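Local atomic coordinates of autophagy-related protein 9 (Schizosaccharomyces pombe, PDB entry 7D0I), a protein that works as a homotrimeric phospholipid scramblase, moving lipids between membrane leaflets and supplying membrane for the growing autophagosome. Residues L421-A426 with L616-L621; R413-A418 with T624-S629. The protein carries 1 engineered substitution. All coordinates share one frame; numbering follows the deposited sequence.

Contact 1 (L421-A426 with L616-L621); sequences LNCLFA and LTPVLL. With LMN (Lauryl Maltose Neopentyl Glycol), chain G.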
loop_
_atom_site.group_PDB
_atom_site.type_symbol
_atom_site.label_atom_id
_atom_site.label_comp_id
_atom_site.label_asym_id
_atom_site.label_seq_id
_atom_site.Cartn_x
_atom_site.Cartn_y
_atom_site.Cartn_z
ATOM N N LEU A 421 -3.925 28.568 54.585
ATOM C CA LEU A 421 -3.791 27.186 55.041
ATOM C C LEU A 421 -2.472 26.568 54.596
ATOM O O LEU A 421 -1.903 25.730 55.308
ATOM C CB LEU A 421 -4.959 26.342 54.542
ATOM C CG LEU A 421 -6.319 26.681 55.141
ATOM C CD1 LEU A 421 -7.343 25.653 54.720
ATOM C CD2 LEU A 421 -6.225 26.761 56.646
ATOM N N ASN A 422 -1.963 26.964 53.432
ATOM C CA ASN A 422 -0.691 26.421 52.983
ATOM C C ASN A 422 0.472 27.016 53.757
ATOM O O ASN A 422 1.441 26.312 54.041
ATOM C CB ASN A 422 -0.518 26.645 51.485
ATOM C CG ASN A 422 -1.148 25.550 50.666
ATOM O OD1 ASN A 422 -0.486 24.587 50.290
ATOM N ND2 ASN A 422 -2.432 25.684 50.392
ATOM N N CYS A 423 0.396 28.290 54.138
ATOM C CA CYS A 423 1.447 28.848 54.981
ATOM C C CYS A 423 1.530 28.168 56.340
ATOM O O CYS A 423 2.483 28.420 57.082
ATOM C CB CYS A 423 1.240 30.348 55.172
ATOM S SG CYS A 423 1.777 31.350 53.777
ATOM N N LEU A 424 0.563 27.317 56.681
ATOM C CA LEU A 424 0.602 26.541 57.911
ATOM C C LEU A 424 0.910 25.071 57.691
ATOM O O LEU A 424 1.549 24.458 58.545
ATOM C CB LEU A 424 -0.733 26.650 58.654
ATOM C CG LEU A 424 -1.178 28.046 59.086
ATOM C CD1 LEU A 424 -2.498 27.970 59.831
ATOM C CD2 LEU A 424 -0.112 28.706 59.940
ATOM N N PHE A 425 0.471 24.489 56.580
ATOM C CA PHE A 425 0.698 23.072 56.334
ATOM C C PHE A 425 1.819 22.789 55.343
ATOM O O PHE A 425 2.068 21.620 55.041
ATOM C CB PHE A 425 -0.584 22.402 55.835
ATOM C CG PHE A 425 -1.589 22.126 56.913
ATOM C CD1 PHE A 425 -1.415 22.626 58.191
ATOM C CD2 PHE A 425 -2.704 21.352 56.648
ATOM C CE1 PHE A 425 -2.339 22.364 59.180
ATOM C CE2 PHE A 425 -3.629 21.089 57.634
ATOM C CZ PHE A 425 -3.448 21.593 58.900
ATOM N N ALA A 426 2.483 23.806 54.814
ATOM C CA ALA A 426 3.563 23.607 53.861
ATOM C C ALA A 426 4.887 23.296 54.548
ATOM O O ALA A 426 5.636 22.447 54.054
ATOM C CB ALA A 426 3.708 24.829 52.953
ATOM N N LEU A 616 6.968 27.264 48.025
ATOM C CA LEU A 616 6.699 28.461 47.241
ATOM C C LEU A 616 5.285 28.532 46.678
ATOM O O LEU A 616 4.959 29.515 46.006
ATOM C CB LEU A 616 7.708 28.576 46.100
ATOM C CG LEU A 616 9.128 28.871 46.568
ATOM C CD1 LEU A 616 10.039 29.121 45.391
ATOM C CD2 LEU A 616 9.126 30.061 47.507
ATOM N N THR A 617 4.439 27.534 46.917
ATOM C CA THR A 617 3.074 27.633 46.409
ATOM C C THR A 617 2.245 28.708 47.105
ATOM O O THR A 617 1.373 29.297 46.455
ATOM C CB THR A 617 2.338 26.297 46.504
ATOM O OG1 THR A 617 2.634 25.656 47.749
ATOM C CG2 THR A 617 2.744 25.401 45.371
ATOM N N PRO A 618 2.433 28.987 48.399
ATOM C CA PRO A 618 1.748 30.153 48.970
ATOM C C PRO A 618 2.104 31.456 48.286
ATOM O O PRO A 618 1.262 32.357 48.222
ATOM C CB PRO A 618 2.198 30.131 50.432
ATOM C CG PRO A 618 2.366 28.707 50.712
ATOM C CD PRO A 618 2.978 28.135 49.471
ATOM N N VAL A 619 3.320 31.580 47.754
ATOM C CA VAL A 619 3.662 32.765 46.971
ATOM C C VAL A 619 2.724 32.897 45.780
ATOM O O VAL A 619 2.198 33.980 45.495
ATOM C CB VAL A 619 5.133 32.708 46.527
ATOM C CG1 VAL A 619 5.383 33.706 45.424
ATOM C CG2 VAL A 619 6.038 32.985 47.704
ATOM N N LEU A 620 2.484 31.789 45.079
ATOM C CA LEU A 620 1.531 31.803 43.976
ATOM C C LEU A 620 0.132 32.139 44.466
ATOM O O LEU A 620 -0.517 33.053 43.948
ATOM C CB LEU A 620 1.533 30.451 43.265
ATOM C CG LEU A 620 2.788 30.042 42.507
ATOM C CD1 LEU A 620 2.594 28.676 41.907
ATOM C CD2 LEU A 620 3.097 31.040 41.428
ATOM N N LEU A 621 -0.345 31.416 45.475
ATOM C CA LEU A 621 -1.707 31.610 45.954
ATOM C C LEU A 621 -1.941 32.986 46.548
ATOM O O LEU A 621 -3.097 33.360 46.751
ATOM C CB LEU A 621 -2.051 30.543 46.989
ATOM C CG LEU A 621 -2.134 29.118 46.455
ATOM C CD1 LEU A 621 -2.005 28.134 47.585
ATOM C CD2 LEU A 621 -3.440 28.915 45.737
HETATM C C1 LMN G . -4.938 13.012 45.057
HETATM O O1 LMN G . -5.144 13.271 46.327
HETATM C C2 LMN G . -4.942 11.495 44.785
HETATM O O2 LMN G . -6.166 10.945 45.259
HETATM C C3 LMN G . -4.824 11.238 43.318
HETATM O O3 LMN G . -4.803 9.785 43.107
HETATM C C4 LMN G . -3.619 11.835 42.714
HETATM O O4 LMN G . -3.781 11.802 41.229
HETATM C C5 LMN G . -3.376 13.253 43.122
HETATM O O5 LMN G . -3.550 13.500 44.576
HETATM C C6 LMN G . -1.957 13.667 42.723
HETATM O O6 LMN G . -1.102 12.549 42.787
HETATM C CAA LMN G . -0.217 17.922 56.776
HETATM C CAB LMN G . -2.231 21.451 53.188
HETATM O OAI LMN G . 0.930 11.106 37.970
HETATM O OAJ LMN G . -2.913 14.044 37.676
HETATM O OAL LMN G . -11.044 15.523 41.799
HETATM O OAN LMN G . -6.174 17.170 41.738
HETATM O OAP LMN G . -7.380 17.461 43.914
HETATM O OAQ LMN G . -0.877 8.409 38.073
HETATM O OAR LMN G . -5.180 13.379 36.181
HETATM O OAS LMN G . -3.211 7.516 39.282
HETATM O OAT LMN G . -6.340 11.130 37.756
HETATM O OAU LMN G . -4.932 10.221 39.529
HETATM O OAV LMN G . -8.392 13.530 39.101
HETATM C CAW LMN G . -0.999 16.764 56.113
HETATM C CAX LMN G . -2.059 20.902 51.758
HETATM C CAY LMN G . -0.736 16.789 54.588
HETATM C CAZ LMN G . -2.976 21.712 50.812
HETATM C CBA LMN G . -2.086 16.746 53.825
HETATM C CBB LMN G . -4.095 20.798 50.241
HETATM C CBC LMN G . -1.873 17.332 52.398
HETATM C CBD LMN G . -5.316 21.691 49.894
HETATM C CBE LMN G . -3.247 17.449 51.672
HETATM C CBF LMN G . -6.600 20.821 49.804
HETATM C CBG LMN G . -4.067 16.140 51.886
HETATM C CBH LMN G . -6.259 19.481 49.095
HETATM C CBI LMN G . -5.308 16.160 50.934
HETATM C CBJ LMN G . -7.520 18.561 49.131
HETATM C CBK LMN G . -4.918 15.515 49.559
HETATM C CBL LMN G . -7.442 17.548 47.935
HETATM C CBM LMN G . 0.198 10.982 39.165
HETATM C CBN LMN G . -3.695 14.906 38.476
HETATM C CBP LMN G . -9.729 15.706 41.320
HETATM C CBQ LMN G . -6.201 14.893 48.903
HETATM C CBR LMN G . -6.201 16.856 47.249
HETATM C CBS LMN G . -4.971 14.659 46.653
HETATM C CBT LMN G . -7.601 14.696 46.721
HETATM O OBV LMN G . -8.103 15.556 45.682
HETATM O OBX LMN G . -9.000 15.204 43.578
HETATM O OBY LMN G . -2.116 11.586 39.617
HETATM O OBZ LMN G . -5.896 14.892 39.488
HETATM O OCB LMN G . -6.756 13.762 41.409
HETATM C CCC LMN G . -1.235 10.686 38.833
HETATM C CCD LMN G . -5.160 14.677 38.216
HETATM C CCF LMN G . -8.772 14.886 42.144
HETATM C CCH LMN G . -6.397 15.886 42.419
HETATM C CCJ LMN G . -7.784 15.162 44.380
HETATM C CCL LMN G . -6.784 16.157 43.832
HETATM C CCM LMN G . -6.256 15.277 47.374
HETATM C CCN LMN G . -1.518 9.205 39.088
HETATM C CCO LMN G . -5.311 13.273 37.610
HETATM C CCQ LMN G . -7.342 15.094 41.605
HETATM C CCR LMN G . -2.909 10.895 40.658
HETATM C CCS LMN G . -6.211 13.606 40.141
HETATM C CCT LMN G . -2.978 8.945 39.066
HETATM C CCU LMN G . -6.590 12.568 37.900
HETATM C CCV LMN G . -3.714 9.714 40.102
HETATM C CCW LMN G . -7.158 12.804 39.253
#
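C423 swings its SG anti to its own carbonyl carbon (chi1 -79°), which brings the sulfur against the P618 ring; L621, with CG likewise anti to its carbonyl carbon (chi1 -67°), brings CD1 up to the N422 amide. The two short helical segments run almost exactly antiparallel, at 174°, their axes 8.9 Å apart. P618, lacking an N-H, sits at a kink in its helix and turns its ring to helix 412-425: its CG meets N422 CB at 3.6 Å, and its CB meets C423 SG at the same 3.6 Å. The L621 side chain crosses N422 at about a right angle, CD1 lying 3.8 Å from ND2. That ND2 is already engaged, donating to A418 O one turn earlier and to N378 OD1 on helix 373-382. On another side of helix 412-425, the F425 ring receives the end of a detergent tail: CAB of the bound lauryl maltose neopentyl glycol approaches near the ring plane, 3.5 Å from CD2, while CAZ of the same tail lies by the N422 amide. The chemistry across the helix pair is therefore van der Waals, shape rather than polar pairing, with N422 and F425 bordering a detergent's alkyl tail.

Contact 2 (R413-A418 with T624-S629); sequences RRFIVA and TFPSCS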
loop_
_atom_site.group_PDB
_atom_site.type_symbol
_atom_site.label_atom_id
_atom_site.label_comp_id
_atom_site.label_asym_id
_atom_site.label_seq_id
_atom_site.Cartn_x
_atom_site.Cartn_y
_atom_site.Cartn_z
ATOM N N ARG A 413 -11.098 35.400 47.231
ATOM C CA ARG A 413 -11.311 35.053 48.626
ATOM C C ARG A 413 -11.232 33.555 48.879
ATOM O O ARG A 413 -11.445 33.128 50.017
ATOM C CB ARG A 413 -12.658 35.594 49.102
ATOM C CG ARG A 413 -12.841 37.079 48.852
ATOM C CD ARG A 413 -14.030 37.648 49.617
ATOM N NE ARG A 413 -15.265 36.903 49.385
ATOM C CZ ARG A 413 -15.821 36.084 50.274
ATOM N NH1 ARG A 413 -15.251 35.903 51.456
ATOM N NH2 ARG A 413 -16.946 35.448 49.980
ATOM N N ARG A 414 -10.959 32.753 47.852
ATOM C CA ARG A 414 -10.584 31.356 48.010
ATOM C C ARG A 414 -9.087 31.147 47.880
ATOM O O ARG A 414 -8.503 30.371 48.640
ATOM C CB ARG A 414 -11.296 30.488 46.974
ATOM C CG ARG A 414 -12.792 30.542 47.055
ATOM C CD ARG A 414 -13.416 29.670 45.998
ATOM N NE ARG A 414 -13.133 28.260 46.215
ATOM C CZ ARG A 414 -13.875 27.466 46.973
ATOM N NH1 ARG A 414 -13.554 26.193 47.122
ATOM N NH2 ARG A 414 -14.942 27.949 47.587
ATOM N N PHE A 415 -8.460 31.823 46.917
ATOM C CA PHE A 415 -7.009 31.787 46.812
ATOM C C PHE A 415 -6.357 32.271 48.096
ATOM O O PHE A 415 -5.341 31.717 48.530
ATOM C CB PHE A 415 -6.547 32.634 45.630
ATOM C CG PHE A 415 -6.813 32.013 44.293
ATOM C CD1 PHE A 415 -6.835 30.643 44.142
ATOM C CD2 PHE A 415 -7.037 32.801 43.184
ATOM C CE1 PHE A 415 -7.072 30.077 42.911
ATOM C CE2 PHE A 415 -7.276 32.237 41.958
ATOM C CZ PHE A 415 -7.295 30.878 41.820
ATOM N N ILE A 416 -6.939 33.282 48.738
ATOM C CA ILE A 416 -6.343 33.813 49.960
ATOM C C ILE A 416 -6.454 32.808 51.100
ATOM O O ILE A 416 -5.497 32.598 51.855
ATOM C CB ILE A 416 -6.987 35.159 50.320
ATOM C CG1 ILE A 416 -6.637 36.208 49.265
ATOM C CG2 ILE A 416 -6.538 35.611 51.688
ATOM C CD1 ILE A 416 -5.163 36.379 49.046
ATOM N N VAL A 417 -7.615 32.170 51.245
ATOM C CA VAL A 417 -7.789 31.185 52.308
ATOM C C VAL A 417 -6.866 29.992 52.089
ATOM O O VAL A 417 -6.276 29.460 53.038
ATOM C CB VAL A 417 -9.260 30.749 52.395
ATOM C CG1 VAL A 417 -9.427 29.666 53.436
ATOM C CG2 VAL A 417 -10.136 31.935 52.720
ATOM N N ALA A 418 -6.730 29.548 50.839
ATOM C CA ALA A 418 -5.837 28.433 50.564
ATOM C C ALA A 418 -4.387 28.815 50.814
ATOM O O ALA A 418 -3.603 27.994 51.295
ATOM C CB ALA A 418 -6.014 27.949 49.131
ATOM N N THR A 624 0.349 35.701 42.497
ATOM C CA THR A 624 0.115 35.515 41.071
ATOM C C THR A 624 -1.269 34.978 40.751
ATOM O O THR A 624 -1.807 35.290 39.685
ATOM C CB THR A 624 1.153 34.570 40.469
ATOM O OG1 THR A 624 0.873 33.233 40.891
ATOM C CG2 THR A 624 2.540 34.954 40.922
ATOM N N PHE A 625 -1.859 34.176 41.640
ATOM C CA PHE A 625 -3.161 33.589 41.327
ATOM C C PHE A 625 -4.294 34.596 41.428
ATOM O O PHE A 625 -5.141 34.624 40.520
ATOM C CB PHE A 625 -3.418 32.366 42.213
ATOM C CG PHE A 625 -2.754 31.115 41.725
ATOM C CD1 PHE A 625 -2.014 31.112 40.566
ATOM C CD2 PHE A 625 -2.880 29.939 42.430
ATOM C CE1 PHE A 625 -1.410 29.966 40.128
ATOM C CE2 PHE A 625 -2.275 28.792 41.990
ATOM C CZ PHE A 625 -1.539 28.805 40.842
ATOM N N PRO A 626 -4.402 35.421 42.478
ATOM C CA PRO A 626 -5.519 36.379 42.508
ATOM C C PRO A 626 -5.542 37.313 41.315
ATOM O O PRO A 626 -6.613 37.560 40.751
ATOM C CB PRO A 626 -5.285 37.133 43.820
ATOM C CG PRO A 626 -4.578 36.169 44.666
ATOM C CD PRO A 626 -3.651 35.450 43.741
ATOM N N SER A 627 -4.385 37.826 40.901
ATOM C CA SER A 627 -4.331 38.696 39.735
ATOM C C SER A 627 -4.837 38.007 38.478
ATOM O O SER A 627 -5.224 38.689 37.525
ATOM C CB SER A 627 -2.903 39.177 39.508
ATOM O OG SER A 627 -2.078 38.115 39.070
ATOM N N CYS A 628 -4.837 36.676 38.449
ATOM C CA CYS A 628 -5.326 35.916 37.310
ATOM C C CYS A 628 -6.708 35.323 37.554
ATOM O O CYS A 628 -7.128 34.428 36.820
ATOM C CB CYS A 628 -4.336 34.808 36.953
ATOM S SG CYS A 628 -2.741 35.382 36.365
ATOM N N SER A 629 -7.423 35.800 38.572
ATOM C CA SER A 629 -8.719 35.215 38.886
ATOM C C SER A 629 -9.745 35.560 37.820
ATOM O O SER A 629 -10.437 34.674 37.305
ATOM C CB SER A 629 -9.192 35.687 40.256
ATOM O OG SER A 629 -9.345 37.089 40.266
#
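The F415 ring carries F625 CB over one face, 3.8 Å from the ring centroid and 14° off the normal, a CH-pi contact displaced toward the rim. P626 N and S629 CB approach the same ring obliquely, and F625 O comes to 3.5 Å from F415 CE2. The F625 ring itself leads away from helix 412-425; the two phenyl planes stand at 45° with centroids 5.4 Å apart, an oblique pair. Holding CG anti to its carbonyl carbon (chi1 -74°), F415 projects its ring across the start of the turn that follows helix 603-624. Beside it, P626 CG packs 4.2 Å from F415 CB, and I416 brings CD1 to the same proline carbon. With an alanine in place of F415, F625 CB would probably lose the aromatic face it rests on, and a gap would open beside F625 and P626.

The turn is tied by its own bonds. S629 OG gives a 2.8 Å bond to P626 O in the carbonyl plane, and S629 N reaches the same oxygen, so two donors grip it. S627 OG bonds T624 O from above the carbonyl plane. S629 OG also accepts from R412 NE, a polar tie from the turn back to the helix that carries F415.

C628 takes the N-cap position of helix 629-638, so the contact lies where helix 603-624 gives way to the next helix. Helix 373-382 flanks both phenylalanines, F415 through C382 and F625 through I379, while L621 and F622 of helix 603-624 touch F415 and I416 in turn.

Contacts 1 and 2 lie about 11 Å apart, centre to centre, on the same side of the chain's centre, and both use helix 412-425. Along the chain the order is 413-418, 421-426, 616-621, 624-629, so contact 1 is nested within the loop that contact 2 closes. This is the ordering of an antiparallel pairing: helix 412-425 runs back along helix 603-624 and past its end. The two contacts touch directly, L620 O probably accepting from F625 N (2.9 Å), and L621 O packing on F415 CB and P626 CD. Helix 412-425 is thus joined both to a probably intramembrane helix and to the turn leading to helix 629-638, beside a pocket that binds detergent in this structure.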